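Side-chain contacts in putative major capsid protein (Cafeteriavirus-dependent mavirus, PDB 6G44), which forms, as a double jelly-roll protein, the building block of the virophage capsid and probably packs into the shell as trimeric capsomers: residues C[15-18]-C[19-23]; C[371-375]-C[376-380]. One frame throughout, in Å; residues are numbered along the deposited sequence.

Contact 1 (C[15-18]-C[19-23])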
# COMPACT_ATOMS: atom_id res chain seq x y z
N LEU C 15 3.32 -14.51 27.92
CA LEU C 15 2.46 -13.34 27.96
C LEU C 15 2.90 -12.38 26.86
O LEU C 15 3.97 -11.78 26.99
CB LEU C 15 2.54 -12.64 29.31
CG LEU C 15 2.09 -13.45 30.53
CD1 LEU C 15 2.08 -12.58 31.76
CD2 LEU C 15 0.70 -14.02 30.31
N GLN C 16 2.12 -12.30 25.80
CA GLN C 16 2.34 -11.35 24.73
C GLN C 16 2.18 -9.95 25.33
O GLN C 16 1.20 -9.70 26.01
CB GLN C 16 1.35 -11.56 23.59
CG GLN C 16 1.49 -10.62 22.40
CD GLN C 16 2.80 -10.79 21.68
OE1 GLN C 16 3.13 -11.89 21.27
NE2 GLN C 16 3.57 -9.70 21.55
N ALA C 17 3.16 -9.08 25.12
CA ALA C 17 3.19 -7.74 25.72
C ALA C 17 3.75 -6.77 24.71
O ALA C 17 4.57 -7.16 23.88
CB ALA C 17 4.05 -7.76 26.97
N PRO C 18 3.34 -5.50 24.79
CA PRO C 18 3.81 -4.55 23.79
C PRO C 18 5.30 -4.28 23.95
O PRO C 18 5.83 -4.36 25.06
CB PRO C 18 2.99 -3.28 24.06
CG PRO C 18 2.35 -3.47 25.38
CD PRO C 18 2.33 -4.94 25.69
N TYR C 19 5.95 -4.01 22.82
CA TYR C 19 7.38 -3.72 22.81
C TYR C 19 7.72 -2.46 23.61
O TYR C 19 8.86 -2.33 24.05
CB TYR C 19 7.86 -3.65 21.37
CG TYR C 19 9.35 -3.66 21.16
CD1 TYR C 19 10.11 -4.80 21.36
CD2 TYR C 19 10.00 -2.51 20.73
CE1 TYR C 19 11.48 -4.79 21.14
CE2 TYR C 19 11.35 -2.49 20.50
CZ TYR C 19 12.09 -3.64 20.71
OH TYR C 19 13.43 -3.65 20.49
N ALA C 20 6.73 -1.60 23.83
CA ALA C 20 6.87 -0.44 24.73
C ALA C 20 7.33 -0.82 26.12
O ALA C 20 7.95 -0.01 26.79
CB ALA C 20 5.57 0.32 24.81
N TYR C 21 7.01 -2.03 26.57
CA TYR C 21 7.46 -2.50 27.87
C TYR C 21 8.86 -3.08 27.87
O TYR C 21 9.36 -3.46 28.92
CB TYR C 21 6.47 -3.52 28.46
CG TYR C 21 5.13 -2.97 28.93
CD1 TYR C 21 5.01 -1.73 29.56
CD2 TYR C 21 3.97 -3.71 28.77
CE1 TYR C 21 3.79 -1.27 30.01
CE2 TYR C 21 2.74 -3.26 29.23
CZ TYR C 21 2.66 -2.02 29.84
OH TYR C 21 1.45 -1.57 30.29
N ASN C 22 9.49 -3.16 26.69
CA ASN C 22 10.92 -3.45 26.59
C ASN C 22 11.62 -2.12 26.80
O ASN C 22 12.09 -1.45 25.86
CB ASN C 22 11.30 -4.07 25.23
CG ASN C 22 12.80 -4.31 25.10
OD1 ASN C 22 13.46 -4.68 26.05
ND2 ASN C 22 13.33 -4.07 23.90
N TRP C 23 11.67 -1.70 28.06
CA TRP C 23 12.10 -0.36 28.37
C TRP C 23 13.49 -0.13 27.83
O TRP C 23 14.37 -0.98 28.07
CB TRP C 23 12.14 -0.13 29.89
CG TRP C 23 10.87 -0.41 30.62
CD1 TRP C 23 10.56 -1.55 31.31
CD2 TRP C 23 9.72 0.45 30.74
NE1 TRP C 23 9.31 -1.46 31.84
CE2 TRP C 23 8.76 -0.25 31.51
CE3 TRP C 23 9.40 1.72 30.26
CZ2 TRP C 23 7.53 0.29 31.83
CZ3 TRP C 23 8.18 2.27 30.59
CH2 TRP C 23 7.25 1.55 31.36

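Contact 2 (C[371-375]-C[376-380]). With SO4 (sulfate ion), chain B.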
# COMPACT_ATOMS: atom_id res chain seq x y z
N ARG C 371 -3.14 -30.45 -16.62
CA ARG C 371 -4.34 -30.56 -17.46
C ARG C 371 -5.66 -30.36 -16.71
O ARG C 371 -6.64 -29.98 -17.35
CB ARG C 371 -4.38 -31.90 -18.21
CG ARG C 371 -4.54 -33.12 -17.34
CD ARG C 371 -4.29 -34.40 -18.15
NE ARG C 371 -5.37 -34.63 -19.11
CZ ARG C 371 -6.51 -35.28 -18.85
NH1 ARG C 371 -6.78 -35.79 -17.65
NH2 ARG C 371 -7.41 -35.42 -19.82
N GLU C 372 -5.68 -30.57 -15.40
CA GLU C 372 -6.90 -30.37 -14.62
C GLU C 372 -7.07 -28.95 -14.09
O GLU C 372 -8.02 -28.68 -13.36
CB GLU C 372 -6.96 -31.38 -13.45
CG GLU C 372 -6.88 -32.86 -13.88
CD GLU C 372 -8.01 -33.32 -14.81
OE1 GLU C 372 -9.11 -32.70 -14.84
OE2 GLU C 372 -7.79 -34.32 -15.54
N LEU C 373 -6.15 -28.04 -14.45
CA LEU C 373 -6.28 -26.63 -14.03
C LEU C 373 -7.07 -25.80 -15.02
O LEU C 373 -6.91 -25.94 -16.23
CB LEU C 373 -4.91 -25.97 -13.89
CG LEU C 373 -3.99 -26.59 -12.84
CD1 LEU C 373 -2.73 -25.73 -12.72
CD2 LEU C 373 -4.66 -26.81 -11.47
N GLU C 374 -7.92 -24.93 -14.49
CA GLU C 374 -8.65 -23.97 -15.30
C GLU C 374 -8.01 -22.58 -15.07
O GLU C 374 -7.04 -22.45 -14.32
CB GLU C 374 -10.17 -24.02 -15.07
CG GLU C 374 -10.69 -24.49 -13.71
CD GLU C 374 -10.42 -23.52 -12.56
OE1 GLU C 374 -9.67 -22.55 -12.73
OE2 GLU C 374 -10.97 -23.74 -11.45
N GLN C 375 -8.56 -21.57 -15.70
CA GLN C 375 -7.89 -20.28 -15.78
C GLN C 375 -7.66 -19.64 -14.41
O GLN C 375 -6.58 -19.08 -14.15
CB GLN C 375 -8.64 -19.33 -16.72
CG GLN C 375 -7.84 -18.10 -17.08
CD GLN C 375 -8.50 -17.28 -18.16
OE1 GLN C 375 -9.68 -16.95 -18.09
NE2 GLN C 375 -7.72 -16.92 -19.15
N GLN C 376 -8.64 -19.72 -13.52
CA GLN C 376 -8.50 -19.16 -12.17
C GLN C 376 -7.36 -19.86 -11.42
O GLN C 376 -6.57 -19.20 -10.75
CB GLN C 376 -9.79 -19.28 -11.39
CG GLN C 376 -9.73 -18.55 -10.05
CD GLN C 376 -9.63 -17.03 -10.18
OE1 GLN C 376 -8.84 -16.37 -9.48
NE2 GLN C 376 -10.41 -16.47 -11.06
N GLN C 377 -7.24 -21.18 -11.56
CA GLN C 377 -6.15 -21.90 -10.92
C GLN C 377 -4.83 -21.54 -11.54
O GLN C 377 -3.82 -21.49 -10.85
CB GLN C 377 -6.40 -23.40 -10.98
CG GLN C 377 -7.58 -23.85 -10.15
CD GLN C 377 -8.04 -25.26 -10.50
OE1 GLN C 377 -8.37 -25.54 -11.64
NE2 GLN C 377 -8.04 -26.16 -9.50
N LEU C 378 -4.79 -21.35 -12.86
CA LEU C 378 -3.54 -20.89 -13.52
C LEU C 378 -3.11 -19.52 -12.99
O LEU C 378 -1.91 -19.25 -12.81
CB LEU C 378 -3.71 -20.88 -15.03
CG LEU C 378 -3.87 -22.28 -15.66
CD1 LEU C 378 -4.19 -22.09 -17.13
CD2 LEU C 378 -2.67 -23.17 -15.46
N TYR C 379 -4.08 -18.64 -12.76
CA TYR C 379 -3.80 -17.35 -12.14
C TYR C 379 -3.23 -17.52 -10.74
O TYR C 379 -2.27 -16.84 -10.36
CB TYR C 379 -5.09 -16.52 -12.10
CG TYR C 379 -4.99 -15.20 -11.37
CD1 TYR C 379 -4.25 -14.16 -11.90
CD2 TYR C 379 -5.64 -14.98 -10.16
CE1 TYR C 379 -4.19 -12.94 -11.25
CE2 TYR C 379 -5.58 -13.76 -9.52
CZ TYR C 379 -4.82 -12.76 -10.06
OH TYR C 379 -4.76 -11.51 -9.43
N GLU C 380 -3.81 -18.43 -9.96
CA GLU C 380 -3.31 -18.70 -8.62
C GLU C 380 -1.88 -19.25 -8.64
O GLU C 380 -1.03 -18.83 -7.85
CB GLU C 380 -4.28 -19.63 -7.88
CG GLU C 380 -5.61 -18.93 -7.55
CD GLU C 380 -6.72 -19.87 -7.06
OE1 GLU C 380 -6.50 -21.07 -6.98
OE2 GLU C 380 -7.84 -19.36 -6.80
S SO4 B . -2.94 -32.66 -13.23
O1 SO4 B . -3.22 -33.56 -14.39
O2 SO4 B . -3.67 -31.40 -13.48
O3 SO4 B . -1.46 -32.42 -13.17
O4 SO4 B . -3.43 -33.31 -12.00
O HOH W 1 -8.59 -28.94 -10.54

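Contact 1 (C[15-18]-C[19-23])
A short 3-10 turn just after the N-terminal strand 12-16 brings Pro18 against Tyr21, the two side chains lying next to each other and pointing the same way. The first bond of the turn runs from Tyr21 N to Pro18 O at 3.0 Å, with an angle of 159° at the hydrogen. The donor stands well above the carbonyl plane and not on a lone pair. Tyr21 places CG beside its own N, opposite the carbonyl carbon (chi1 -71°), and this swings the ring back along the chain to the proline. There Tyr21 CD2 meets Pro18 CD at 3.7 Å, and Tyr21 CE2 lies 3.9 Å from Pro18 CG, so one flank of the phenol runs along the CG-CD edge of the pyrrolidine, obliquely to the ring plane. Ala17 adds its methyl at the ring edge, with CB 4.4 Å from Tyr21 CD2.

The turn works as the corner of an N-terminal arm of the capsid protein, far from the centre of its own chain and wedged between the other two subunits of the trimer. Leu15 and Gln16, just before the bend, join parallel beta ladders with both neighbours. Beyond it, Tyr21 OH is hydrogen-bonded to Trp273 NE1 of the second subunit. Tyr19 instead sets CG anti to its backbone N (chi1 -167°), which sends its ring away from Pro18; its hydroxyl is hydrogen-bonded to the backbone O of Lys513 of the second subunit, while Asn22 CB sits 4.1 Å above one face of the Tyr19 ring, toward the rim. A second backbone bond, Asn22 N to Tyr19 O at 2.8 Å, carries the coil one residue further, and Asn22 then centres an inverse gamma turn that leads into Trp23.

Contact 2 (C[371-375]-C[376-380])
Glu374 and Gln377 grip each other at the start of helix 375-384 through two reciprocal bonds, the capping box. Gln377 N donates to Glu374 OE1 at 3.0 Å, reaching the carboxylate from its syn side but 29° out of its plane. In return Glu374 N donates to Gln377 OE1 at 2.9 Å, with an angle of 162° at the hydrogen. The two side chains cross at about a right angle, their carboxylate and amide planes 35° apart. Glu374 is bent at chi2, which brings its carboxylate over the first turn, whereas Gln377 stays extended beyond CG. The amide of Gln377 is held at both ends: its NE2 donates to a water at 3.0 Å, and that water donates to Glu372 O, tying the loop before the cap to the helix.

Leucine side chains pack beside the polar pair. Leu373 CD2 lies against the amide carbon, Gln377 CD, at 3.8 Å, and the apolar contact proper is Leu373 CD1 to Leu378 CD2, also 3.8 Å, so the leucine before the cap packs on the first turn in the manner of a hydrophobic staple. Leu378 also touches Leu359 of strand 355-363, which seats the helix on the sheet, while Phe42 of the third subunit packs on both Leu373 and Gln377. Further back in the loop, Arg371 NH1 makes a salt bridge to Glu372 OE2 at 2.8 Å, and Glu372 N donates to a sulfate oxygen, O2, at 2.9 Å. Thr41 N of the third subunit also binds that ion, probably a guest from the crystallisation liquor. At the cap itself, a carboxylate accepting from a first-turn N-H probably interacts favourably with the helix dipole, and its negative charge would be stabilised there.

Overall arrangement
The two sites show local ordering of the chain at a bend and at a helix start. Contact 1 is buried, but by neighbouring subunits: it lies about 42 Å from the centre of its chain, on an arm that reaches across the trimer. Contact 2 is partly buried and belongs to the body of the chain, where it caps helix 375-384, which packs by Leu378 on strand 355-363. Within 15-23 backbone bonds and a proline-aromatic contact shape the bend, and polar side-chain ends are bonded to other subunits; 371-380 is joined by reciprocal side-chain-to-backbone bonds and a bridging water. Their centres are 45 Å apart and they do not touch, yet both meet the third subunit.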